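Local coordinates for protein SusD homolog (Bacteroides thetaiotaomicron, PDB 3SGH) that is a SusD-like outer-membrane lipoprotein that probably binds sugars at the bacterial cell surface as part of glycan uptake, at residues Asn19-Met24 with Ala103-Thr108; Cys30-Ala35 with Gly233-Asn238; Gly71-Ser76 with Arg455-Thr460; Gly224-Asp229 with Met317-Ala322. One frame throughout, in Å; residues are numbered along the deposited sequence. Where two conformers were deposited one is given.

Contact 1: residues Asn19-Met24 with Ala103-Thr108; sequences NLLSTM and AMAQLT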
loop_
_atom_site.group_PDB
_atom_site.type_symbol
_atom_site.label_atom_id
_atom_site.label_comp_id
_atom_site.label_asym_id
_atom_site.label_seq_id
_atom_site.Cartn_x
_atom_site.Cartn_y
_atom_site.Cartn_z
ATOM N N ASN A 19 24.908 4.411 8.462
ATOM C CA ASN A 19 25.016 4.301 7.018
ATOM C C ASN A 19 24.351 3.034 6.442
ATOM O O ASN A 19 23.887 3.049 5.297
ATOM C CB ASN A 19 26.479 4.396 6.567
ATOM C CG ASN A 19 27.118 5.774 6.864
ATOM O OD1 ASN A 19 26.644 6.569 7.718
ATOM N ND2 ASN A 19 28.218 6.042 6.185
ATOM N N LEU A 20 24.248 1.957 7.235
ATOM C CA LEU A 20 23.546 0.754 6.757
ATOM C C LEU A 20 22.025 0.995 6.692
ATOM O O LEU A 20 21.335 0.308 5.957
ATOM C CB LEU A 20 23.835 -0.449 7.646
ATOM C CG LEU A 20 25.324 -0.855 7.663
ATOM C CD1 LEU A 20 25.630 -1.525 8.988
ATOM C CD2 LEU A 20 25.620 -1.704 6.429
ATOM N N LEU A 21 21.515 1.976 7.450
ATOM C CA LEU A 21 20.088 2.307 7.382
ATOM C C LEU A 21 19.725 2.800 6.004
ATOM O O LEU A 21 18.625 2.550 5.553
ATOM C CB LEU A 21 19.713 3.402 8.376
ATOM C CG LEU A 21 19.601 3.122 9.851
ATOM C CD1 LEU A 21 19.223 4.469 10.476
ATOM C CD2 LEU A 21 18.559 2.038 10.163
ATOM N N SER A 22 20.635 3.487 5.318
ATOM C CA SER A 22 20.257 4.119 4.037
ATOM C C SER A 22 19.739 3.123 3.020
ATOM O O SER A 22 18.772 3.416 2.305
ATOM C CB SER A 22 21.431 4.913 3.417
ATOM O OG SER A 22 21.777 5.968 4.309
ATOM N N THR A 23 20.358 1.959 2.887
ATOM C CA THR A 23 19.856 0.941 1.971
ATOM C C THR A 23 18.506 0.420 2.424
ATOM O O THR A 23 17.603 0.242 1.623
ATOM C CB THR A 23 20.760 -0.278 1.917
ATOM O OG1 THR A 23 22.123 0.135 2.082
ATOM C CG2 THR A 23 20.548 -1.021 0.608
HETATM N N MSE A 24 18.400 0.166 3.731
HETATM C CA MSE A 24 17.172 -0.413 4.300
HETATM C C MSE A 24 15.993 0.501 4.008
HETATM O O MSE A 24 14.872 0.042 3.732
HETATM C CB MSE A 24 17.280 -0.636 5.821
HETATM C CG MSE A 24 18.408 -1.550 6.237
HETATM SE SE MSE A 24 18.476 -1.755 8.136
HETATM C CE MSE A 24 16.889 -2.799 8.279
ATOM N N ALA A 103 16.608 1.176 16.848
ATOM C CA ALA A 103 15.174 1.415 16.758
ATOM C C ALA A 103 14.782 1.623 15.290
ATOM O O ALA A 103 13.790 1.054 14.813
ATOM C CB ALA A 103 14.795 2.619 17.586
HETATM N N MSE A 104 15.533 2.462 14.570
HETATM C CA MSE A 104 15.210 2.711 13.162
HETATM C C MSE A 104 15.371 1.472 12.295
HETATM O O MSE A 104 14.636 1.296 11.330
HETATM C CB MSE A 104 16.019 3.886 12.599
HETATM C CG MSE A 104 15.634 5.204 13.230
HETATM SE SE MSE A 104 13.859 5.734 12.872
HETATM C CE MSE A 104 13.793 5.208 10.977
ATOM N N ALA A 105 16.343 0.610 12.628
ATOM C CA ALA A 105 16.536 -0.640 11.876
ATOM C C ALA A 105 15.355 -1.585 12.119
ATOM O O ALA A 105 14.844 -2.193 11.196
ATOM C CB ALA A 105 17.876 -1.294 12.249
ATOM N N GLN A 106 14.861 -1.619 13.346
ATOM C CA GLN A 106 13.686 -2.412 13.690
ATOM C C GLN A 106 12.435 -1.914 12.981
ATOM O O GLN A 106 11.673 -2.702 12.409
ATOM C CB GLN A 106 13.447 -2.321 15.196
ATOM C CG GLN A 106 14.352 -3.184 16.001
ATOM C CD GLN A 106 13.868 -3.313 17.434
ATOM O OE1 GLN A 106 13.668 -2.312 18.119
ATOM N NE2 GLN A 106 13.650 -4.539 17.866
ATOM N N LEU A 107 12.221 -0.616 13.054
ATOM C CA LEU A 107 11.060 0.009 12.374
ATOM C C LEU A 107 11.070 -0.253 10.852
ATOM O O LEU A 107 10.061 -0.567 10.245
ATOM C CB LEU A 107 11.017 1.481 12.672
ATOM C CG LEU A 107 9.929 2.302 11.959
ATOM C CD1 LEU A 107 8.518 1.834 12.356
ATOM C CD2 LEU A 107 10.158 3.816 12.318
ATOM N N THR A 108 12.226 -0.113 10.255
ATOM C CA THR A 108 12.387 -0.267 8.830
ATOM C C THR A 108 12.195 -1.726 8.386
ATOM O O THR A 108 11.522 -1.972 7.363
ATOM C CB THR A 108 13.722 0.347 8.343
ATOM O OG1 THR A 108 13.833 1.711 8.797
ATOM C CG2 THR A 108 13.785 0.337 6.811
#
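Two helices of this SusD-like, alpha-alpha superhelical protein pack side by side here, L21 and M24 of helix 17-24 facing M104, A105 and T108 of helix 100-120. The two short segments run nearly parallel, 12° apart, with their axes 10.2 Å from each other at closest approach. Carbon and selenium surfaces carry the interface. L21 has CG anti to its carbonyl carbon (chi1 -75°), which swings both methyls across to the partner helix. There CD1 rests on M104 CB at 3.9 Å, the two side chains crossing at about a right angle, while CD2 comes down on the backbone and lies 3.6 Å from A105 N. M24, a selenomethionine, covers the next part of the same turn. Its chain runs out straight and then bends at the selenium (chi3 71°), bringing the terminal methyl CE to 3.6 Å from A105 O. The single methyl of A105 meets both neighbours, touching L21 CD2 and, at 4.2 Å, M24 SE. V91 of helix 87-95 also reaches A105, and W184 of helix 181-198 packs on M104, so helices 87-95 and 181-198 also border the contact. One turn further on, T108 divides its branches between two tasks. CG2 presses against the chain at M24, 3.3 Å from M24 O. OG1 turns back along its own helix, hydrogen-bonding to Y28 OH and donating to M104 O over 2.7 Å; T108 N reaches that same carbonyl oxygen from the opposite face of its plane.

Contact 2: residues Cys30-Ala35 with Gly233-Asn238; sequences CPQQNA and GGINEN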
loop_
_atom_site.group_PDB
_atom_site.type_symbol
_atom_site.label_atom_id
_atom_site.label_comp_id
_atom_site.label_asym_id
_atom_site.label_seq_id
_atom_site.Cartn_x
_atom_site.Cartn_y
_atom_site.Cartn_z
ATOM N N CYS A 30 10.426 2.709 -2.280
ATOM C CA CYS A 30 11.002 2.079 -3.504
ATOM C C CYS A 30 11.228 3.064 -4.659
ATOM O O CYS A 30 10.627 2.908 -5.731
ATOM C CB CYS A 30 10.116 0.933 -3.969
ATOM S SG CYS A 30 10.226 -0.491 -2.812
ATOM N N PRO A 31 12.100 4.065 -4.464
ATOM C CA PRO A 31 12.384 5.034 -5.537
ATOM C C PRO A 31 13.186 4.539 -6.759
ATOM O O PRO A 31 13.026 5.097 -7.861
ATOM C CB PRO A 31 13.147 6.132 -4.820
ATOM C CG PRO A 31 13.818 5.434 -3.675
ATOM C CD PRO A 31 12.830 4.393 -3.217
ATOM N N GLN A 32 14.068 3.563 -6.573
ATOM C CA GLN A 32 14.873 3.093 -7.686
ATOM C C GLN A 32 13.927 2.539 -8.756
ATOM O O GLN A 32 12.921 1.884 -8.449
ATOM C CB GLN A 32 15.881 2.070 -7.204
ATOM C CG GLN A 32 16.965 1.701 -8.229
ATOM C CD GLN A 32 16.589 0.600 -9.169
ATOM O OE1 GLN A 32 15.643 -0.175 -8.913
ATOM N NE2 GLN A 32 17.344 0.484 -10.258
ATOM N N GLN A 33 14.262 2.737 -10.022
ATOM C CA GLN A 33 13.308 2.499 -11.077
ATOM C C GLN A 33 12.752 1.067 -11.119
ATOM O O GLN A 33 11.557 0.895 -11.358
ATOM C CB GLN A 33 13.878 2.924 -12.445
ATOM C CG GLN A 33 15.066 2.084 -12.896
ATOM C CD GLN A 33 15.915 2.796 -13.905
ATOM O OE1 GLN A 33 16.340 3.956 -13.690
ATOM N NE2 GLN A 33 16.134 2.153 -15.037
ATOM N N ASN A 34 13.595 0.051 -10.877
ATOM C CA ASN A 34 13.117 -1.337 -10.899
ATOM C C ASN A 34 12.378 -1.722 -9.628
ATOM O O ASN A 34 11.380 -2.421 -9.705
ATOM C CB ASN A 34 14.286 -2.277 -11.138
ATOM C CG ASN A 34 15.064 -1.896 -12.406
ATOM O OD1 ASN A 34 16.232 -1.548 -12.338
ATOM N ND2 ASN A 34 14.383 -1.887 -13.537
ATOM N N ALA A 35 12.844 -1.256 -8.479
ATOM C CA ALA A 35 12.095 -1.402 -7.218
ATOM C C ALA A 35 10.706 -0.781 -7.367
ATOM O O ALA A 35 9.726 -1.379 -6.954
ATOM C CB ALA A 35 12.861 -0.712 -6.060
ATOM N N GLY A 233 15.896 8.262 -2.412
ATOM C CA GLY A 233 16.888 7.212 -2.156
ATOM C C GLY A 233 18.286 7.630 -2.590
ATOM O O GLY A 233 19.128 6.791 -2.898
ATOM N N GLY A 234 18.521 8.941 -2.596
ATOM C CA GLY A 234 19.771 9.517 -3.070
ATOM C C GLY A 234 19.885 9.590 -4.586
ATOM O O GLY A 234 20.906 10.093 -5.122
ATOM N N ILE A 235 18.858 9.139 -5.295
ATOM C CA ILE A 235 18.853 9.158 -6.763
ATOM C C ILE A 235 18.408 10.546 -7.269
ATOM O O ILE A 235 18.763 10.966 -8.370
ATOM C CB ILE A 235 17.924 8.049 -7.320
ATOM C CG1 ILE A 235 18.327 6.669 -6.776
ATOM C CG2 ILE A 235 17.898 8.087 -8.842
ATOM C CD1 ILE A 235 17.221 5.611 -6.956
ATOM N N ASN A 236 17.665 11.259 -6.423
ATOM C CA ASN A 236 17.160 12.620 -6.698
ATOM C C ASN A 236 16.281 12.738 -7.946
ATOM O O ASN A 236 16.088 13.826 -8.526
ATOM C CB ASN A 236 18.309 13.619 -6.642
ATOM C CG ASN A 236 18.802 13.814 -5.195
ATOM O OD1 ASN A 236 18.123 14.451 -4.356
ATOM N ND2 ASN A 236 19.944 13.244 -4.900
ATOM N N GLU A 237 15.762 11.599 -8.349
ATOM C CA GLU A 237 14.713 11.517 -9.355
ATOM C C GLU A 237 13.883 10.282 -9.085
ATOM O O GLU A 237 14.415 9.241 -8.658
ATOM C CB GLU A 237 15.269 11.564 -10.778
ATOM C CG GLU A 237 16.167 10.468 -11.160
ATOM C CD GLU A 237 16.704 10.622 -12.597
ATOM O OE1 GLU A 237 17.588 11.489 -12.827
ATOM O OE2 GLU A 237 16.236 9.869 -13.482
ATOM N N ASN A 238 12.569 10.380 -9.315
ATOM C CA ASN A 238 11.710 9.313 -8.873
ATOM C C ASN A 238 11.578 8.209 -9.926
ATOM O O ASN A 238 11.765 8.432 -11.124
ATOM C CB ASN A 238 10.362 9.821 -8.332
ATOM C CG ASN A 238 9.455 10.402 -9.413
ATOM O OD1 ASN A 238 9.015 9.658 -10.278
ATOM N ND2 ASN A 238 9.092 11.713 -9.306
HETATM O O HOH W 1 14.577 6.429 -9.659
#
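Van der Waals contact joins P31 and Q32 to the loop that carries G233 and I235. The proline ring sets its CG 3.7 Å from G233 N, over a glycine whose backbone has positive phi; a beta carbon there would point at the ring. I235 reaches from the loop with the tip of its longer branch, CD1 lying 3.5 Å from Q32 CA. The same methyl also touches Q32 CB, where the two side chains cross obliquely.

Water-mediated bonding adds the polar link: one water donates to P31 O at 2.7 Å and to E237 O at 3.0 Å, bridging two backbone carbonyls, one from each segment.

Both segments lead into a helix through an N-cap: 30-35 into helix 33-40, and the loop after strand 227-229 into helix 239-245. Q32 is the first of these caps. Its chain bends at chi2 (-87°) and folds back over the first turn, so that OE1 accepts from A35 N, almost in line with its own C=O bond, at 3.0 Å, and more weakly from N34 N. The other end of the amide, NE2, donates to N34 OD1 over 3.1 Å, approaching from above the plane of that acceptor group. R79 of helix 75-84 touches the Q32 side chain. Across the contact, N238 is the second cap: its OD1 accepts from A241 N, and its ND2 bonds to L312 O and I306 O.

Contact 3: residues Gly71-Ser76 with Arg455-Thr460; sequences GHNDSS and RRLRFT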
loop_
_atom_site.group_PDB
_atom_site.type_symbol
_atom_site.label_atom_id
_atom_site.label_comp_id
_atom_site.label_asym_id
_atom_site.label_seq_id
_atom_site.Cartn_x
_atom_site.Cartn_y
_atom_site.Cartn_z
ATOM N N GLY A 71 9.184 -15.304 -12.249
ATOM C CA GLY A 71 10.058 -14.131 -12.103
ATOM C C GLY A 71 9.344 -12.878 -11.626
ATOM O O GLY A 71 9.849 -12.164 -10.741
ATOM N N HIS A 72 8.177 -12.600 -12.212
ATOM C CA HIS A 72 7.350 -11.477 -11.803
ATOM C C HIS A 72 6.813 -11.734 -10.410
ATOM O O HIS A 72 6.947 -10.895 -9.537
ATOM C CB HIS A 72 6.227 -11.224 -12.798
ATOM C CG HIS A 72 6.709 -10.642 -14.070
ATOM N ND1 HIS A 72 5.874 -10.320 -15.110
ATOM C CD2 HIS A 72 7.959 -10.279 -14.454
ATOM C CE1 HIS A 72 6.593 -9.806 -16.092
ATOM N NE2 HIS A 72 7.864 -9.760 -15.719
ATOM N N ASN A 73 6.244 -12.900 -10.168
ATOM C CA ASN A 73 5.756 -13.183 -8.822
ATOM C C ASN A 73 6.836 -12.956 -7.722
ATOM O O ASN A 73 6.574 -12.325 -6.721
ATOM C CB ASN A 73 5.277 -14.617 -8.709
ATOM C CG ASN A 73 4.798 -14.951 -7.300
ATOM O OD1 ASN A 73 3.638 -14.703 -6.962
ATOM N ND2 ASN A 73 5.695 -15.465 -6.469
ATOM N N ASP A 74 8.014 -13.513 -7.948
ATOM C CA ASP A 74 9.086 -13.554 -6.948
ATOM C C ASP A 74 9.822 -12.239 -6.759
ATOM O O ASP A 74 10.696 -12.141 -5.894
ATOM C CB ASP A 74 10.136 -14.605 -7.389
ATOM C CG ASP A 74 9.577 -16.050 -7.451
ATOM O OD1 ASP A 74 8.371 -16.275 -7.123
ATOM O OD2 ASP A 74 10.373 -16.967 -7.805
ATOM N N SER A 75 9.526 -11.229 -7.562
ATOM C CA SER A 75 10.285 -9.971 -7.480
ATOM C C SER A 75 10.253 -9.290 -6.124
ATOM O O SER A 75 11.274 -8.748 -5.639
ATOM C CB SER A 75 9.781 -8.982 -8.554
ATOM O OG SER A 75 10.161 -9.418 -9.837
ATOM N N SER A 76 9.067 -9.221 -5.540
ATOM C CA SER A 76 8.878 -8.469 -4.301
ATOM C C SER A 76 9.716 -9.042 -3.167
ATOM O O SER A 76 10.374 -8.274 -2.426
ATOM C CB SER A 76 7.393 -8.427 -3.913
ATOM O OG SER A 76 6.634 -7.691 -4.871
ATOM N N ARG A 455 -5.458 -13.222 -4.540
ATOM C CA ARG A 455 -5.620 -13.125 -3.096
ATOM C C ARG A 455 -4.262 -12.973 -2.358
ATOM O O ARG A 455 -4.227 -12.488 -1.230
ATOM C CB ARG A 455 -6.417 -14.296 -2.595
ATOM C CG ARG A 455 -7.757 -14.464 -3.260
ATOM C CD ARG A 455 -8.695 -13.232 -3.176
ATOM N NE ARG A 455 -9.046 -12.897 -1.791
ATOM C CZ ARG A 455 -9.801 -11.863 -1.402
ATOM N NH1 ARG A 455 -10.272 -10.992 -2.279
ATOM N NH2 ARG A 455 -10.098 -11.680 -0.117
ATOM N N ARG A 456 -3.182 -13.384 -3.023
ATOM C CA ARG A 456 -1.819 -13.328 -2.492
ATOM C C ARG A 456 -0.787 -13.585 -3.593
ATOM O O ARG A 456 -1.120 -14.099 -4.661
ATOM C CB ARG A 456 -1.608 -14.382 -1.395
ATOM C CG ARG A 456 -1.582 -15.816 -1.849
ATOM C CD ARG A 456 -1.525 -16.800 -0.718
ATOM N NE ARG A 456 -0.140 -16.986 -0.269
ATOM C CZ ARG A 456 0.705 -17.861 -0.805
ATOM N NH1 ARG A 456 0.346 -18.609 -1.856
ATOM N NH2 ARG A 456 1.940 -17.972 -0.320
ATOM N N LEU A 457 0.466 -13.247 -3.310
ATOM C CA LEU A 457 1.582 -13.737 -4.107
ATOM C C LEU A 457 2.031 -15.083 -3.519
ATOM O O LEU A 457 1.789 -15.358 -2.354
ATOM C CB LEU A 457 2.729 -12.719 -4.096
ATOM C CG LEU A 457 2.633 -11.597 -5.138
ATOM C CD1 LEU A 457 1.292 -10.879 -5.132
ATOM C CD2 LEU A 457 3.798 -10.613 -4.929
ATOM N N ARG A 458 2.703 -15.893 -4.332
ATOM C CA ARG A 458 3.167 -17.198 -3.943
ATOM C C ARG A 458 4.588 -17.118 -3.400
ATOM O O ARG A 458 5.299 -16.119 -3.619
ATOM C CB ARG A 458 3.127 -18.150 -5.147
ATOM C CG ARG A 458 1.721 -18.494 -5.604
ATOM C CD ARG A 458 1.706 -19.410 -6.838
ATOM N NE ARG A 458 2.142 -18.638 -8.020
ATOM C CZ ARG A 458 3.356 -18.676 -8.559
ATOM N NH1 ARG A 458 4.300 -19.473 -8.065
ATOM N NH2 ARG A 458 3.653 -17.904 -9.595
ATOM N N PHE A 459 4.977 -18.188 -2.708
ATOM C CA PHE A 459 6.347 -18.398 -2.244
ATOM C C PHE A 459 7.273 -18.469 -3.491
ATOM O O PHE A 459 6.843 -18.850 -4.599
ATOM C CB PHE A 459 6.421 -19.681 -1.400
ATOM C CG PHE A 459 5.538 -19.670 -0.153
ATOM C CD1 PHE A 459 5.387 -18.531 0.599
ATOM C CD2 PHE A 459 4.932 -20.837 0.263
ATOM C CE1 PHE A 459 4.637 -18.547 1.782
ATOM C CE2 PHE A 459 4.186 -20.878 1.428
ATOM C CZ PHE A 459 4.027 -19.752 2.179
ATOM N N THR A 460 8.534 -18.093 -3.318
ATOM C CA THR A 460 9.440 -17.961 -4.451
ATOM C C THR A 460 10.174 -19.232 -4.856
ATOM O O THR A 460 10.392 -20.145 -4.040
ATOM C CB THR A 460 10.524 -16.922 -4.153
ATOM O OG1 THR A 460 11.374 -17.442 -3.117
ATOM C CG2 THR A 460 9.882 -15.551 -3.752
HETATM O O HOH W 2 7.281 -18.619 -7.929
#
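The L457 side chain slides past that of N73 in the opposite direction, its CB 3.6 Å from N73 OD1. At R458 the asparagine amide grips both backbone polar atoms. R458 N donates to a lone pair of N73 OD1 in the carbonyl plane (3.0 Å, 167°), and N73 ND2 donates to R458 O, also over 3.0 Å, from well above the plane of that carbonyl. The N73 amide is carried across to the R458 backbone by a CG placed anti to the backbone N (chi1 178°), and a further bond from ND2 to D74 OD1, 2.9 Å long, fixes its rotation. With a leucine in place of N73, R458 N and R458 O would probably both be left without their mates. The R458 guanidinium folds back over N73 CG, which lies on one of its faces, while its NE binds N485 OD1. At T460, the N-cap of helix 461-466, D74 OD1 comes 3.3 Å from T460 CA, and D74 OD2 accepts from R461 N. The clasp, tilt aside, resembles the paired N-H and C=O bonds a strand would make and joins N73, in the region where helices 70-73 and 75-84 adjoin, to the loop after helix 424-432.

Contact 4: residues Gly224-Asp229 with Met317-Ala322; sequences GDSSYD and MYAAEA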
loop_
_atom_site.group_PDB
_atom_site.type_symbol
_atom_site.label_atom_id
_atom_site.label_comp_id
_atom_site.label_asym_id
_atom_site.label_seq_id
_atom_site.Cartn_x
_atom_site.Cartn_y
_atom_site.Cartn_z
ATOM N N GLY A 224 2.309 18.226 7.875
ATOM C CA GLY A 224 3.751 18.287 8.169
ATOM C C GLY A 224 4.305 16.997 8.753
ATOM O O GLY A 224 5.507 16.818 8.858
ATOM N N ASP A 225 3.414 16.105 9.160
ATOM C CA ASP A 225 3.804 14.824 9.695
ATOM C C ASP A 225 4.039 13.733 8.629
ATOM O O ASP A 225 4.653 12.685 8.909
ATOM C CB ASP A 225 2.719 14.321 10.657
ATOM C CG ASP A 225 2.533 15.208 11.889
ATOM O OD1 ASP A 225 3.451 15.949 12.247
ATOM O OD2 ASP A 225 1.439 15.150 12.533
ATOM N N SER A 226 3.515 13.951 7.428
ATOM C CA SER A 226 3.574 12.959 6.373
ATOM C C SER A 226 5.006 12.635 6.006
ATOM O O SER A 226 5.876 13.505 6.059
ATOM C CB SER A 226 2.841 13.479 5.129
ATOM O OG SER A 226 1.424 13.636 5.435
ATOM N N SER A 227 5.240 11.391 5.604
ATOM C CA SER A 227 6.565 10.921 5.223
ATOM C C SER A 227 6.707 10.787 3.724
ATOM O O SER A 227 5.891 10.071 3.067
ATOM C CB SER A 227 6.835 9.539 5.835
ATOM O OG SER A 227 8.101 9.066 5.416
ATOM N N TYR A 228 7.762 11.426 3.219
ATOM C CA TYR A 228 8.211 11.312 1.814
ATOM C C TYR A 228 9.722 10.974 1.720
ATOM O O TYR A 228 10.505 11.387 2.572
ATOM C CB TYR A 228 8.034 12.611 1.105
ATOM C CG TYR A 228 6.617 13.078 0.875
ATOM C CD1 TYR A 228 5.948 13.783 1.862
ATOM C CD2 TYR A 228 5.995 12.903 -0.348
ATOM C CE1 TYR A 228 4.641 14.241 1.663
ATOM C CE2 TYR A 228 4.720 13.422 -0.586
ATOM C CZ TYR A 228 4.049 14.077 0.435
ATOM O OH TYR A 228 2.783 14.573 0.241
ATOM N N ASP A 229 10.116 10.233 0.691
ATOM C CA ASP A 229 11.537 9.921 0.479
ATOM C C ASP A 229 12.086 11.130 -0.274
ATOM O O ASP A 229 12.065 11.186 -1.495
ATOM C CB ASP A 229 11.704 8.600 -0.288
ATOM C CG ASP A 229 13.152 8.114 -0.332
ATOM O OD1 ASP A 229 14.076 8.973 -0.207
ATOM O OD2 ASP A 229 13.341 6.908 -0.531
HETATM N N MSE A 317 3.853 7.675 3.657
HETATM C CA MSE A 317 2.655 7.572 4.447
HETATM C C MSE A 317 2.130 8.948 4.746
HETATM O O MSE A 317 2.904 9.821 5.175
HETATM C CB MSE A 317 2.983 6.839 5.747
HETATM C CG MSE A 317 1.781 6.676 6.669
HETATM SE SE MSE A 317 2.372 5.912 8.421
HETATM C CE MSE A 317 2.638 4.219 7.750
ATOM N N TYR A 318 0.838 9.150 4.543
ATOM C CA TYR A 318 0.219 10.454 4.687
ATOM C C TYR A 318 -0.537 10.608 5.982
ATOM O O TYR A 318 -1.133 9.656 6.484
ATOM C CB TYR A 318 -0.784 10.680 3.566
ATOM C CG TYR A 318 -0.255 10.713 2.149
ATOM C CD1 TYR A 318 0.622 11.681 1.724
ATOM C CD2 TYR A 318 -0.622 9.759 1.248
ATOM C CE1 TYR A 318 1.071 11.743 0.429
ATOM C CE2 TYR A 318 -0.187 9.838 -0.081
ATOM C CZ TYR A 318 0.634 10.833 -0.488
ATOM O OH TYR A 318 1.038 10.856 -1.823
ATOM N N ALA A 319 -0.562 11.841 6.501
ATOM C CA ALA A 319 -1.286 12.128 7.728
ATOM C C ALA A 319 -2.774 11.724 7.600
ATOM O O ALA A 319 -3.386 11.265 8.583
ATOM C CB ALA A 319 -1.137 13.604 8.132
ATOM N N ALA A 320 -3.339 11.880 6.391
ATOM C CA ALA A 320 -4.740 11.494 6.139
ATOM C C ALA A 320 -5.025 10.038 6.529
ATOM O O ALA A 320 -6.115 9.731 7.014
ATOM C CB ALA A 320 -5.130 11.763 4.647
ATOM N N GLU A 321 -4.054 9.140 6.326
ATOM C CA GLU A 321 -4.270 7.717 6.607
ATOM C C GLU A 321 -4.562 7.506 8.090
ATOM O O GLU A 321 -5.413 6.680 8.431
ATOM C CB GLU A 321 -3.064 6.871 6.191
ATOM C CG GLU A 321 -3.359 5.385 6.273
ATOM C CD GLU A 321 -2.201 4.467 5.880
ATOM O OE1 GLU A 321 -1.190 4.963 5.352
ATOM O OE2 GLU A 321 -2.362 3.228 6.050
ATOM N N ALA A 322 -3.868 8.258 8.964
ATOM C CA ALA A 322 -4.113 8.128 10.417
ATOM C C ALA A 322 -5.530 8.516 10.804
ATOM O O ALA A 322 -6.131 7.912 11.741
ATOM C CB ALA A 322 -3.095 8.941 11.247
#
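The rings of Y228 and Y318 form an offset edge-to-face pair, the edge of Y318 turned to Y228, with centroids 5.8 Å apart and planes at 74°. Y318 CE1 lies 3.3 Å from Y228 OH, which sits at the edge of the Y318 ring in its plane; S226 OG is near that plane too. Y228 belongs to strand 227-229 of the two-stranded antiparallel sheet with 314-317, and Y318 follows the second strand where it leads into helix 319-331. Beyond the rings, Y228 OH bonds to E354 OE2 and Y318 OH to Y419 O. S226, with OG anti to its carbonyl carbon (chi1 -65°), accepts from A319 N over 2.9 Å at the start of that helix. The same OG bonds to E354 OE1, so one carboxylate of helix 340-354 holds both S226 and Y228. Replacing S226 by alanine would remove OG, and A319 N would probably lose its acceptor and E354 OE1 one of its partners. Next to it S227 and M317 form a hydrogen-bonded antiparallel pair, their side chains on the same face of the sheet. S227 N donates to M317 O at 2.8 Å; in return M317 N meets a lone pair of S227 O, in the carbonyl plane, at 3.2 Å.

How the contacts relate
Along the chain the first halves of contacts 1, 2 and 3 come in turn before 103-108 closes contact 1; 224-229, 233-238, 317-322 and 455-460 follow, so contact 4 is nested within the loop closed by contact 3. These two lie on opposite sides of the chain's centre, with their centres about 28 Å apart. Contact 2 sits between them and touches contact 4, P31 CG packing 3.5 Å from D229 OD2, while D229 OD1 binds G233 N. Helix 100-120, which carries the 103-108 half of contact 1, also reaches contact 3, where L119 packs on L457. Through contacts 2 and 3 the N-terminal part is tied to middle and C-terminal parts of the chain.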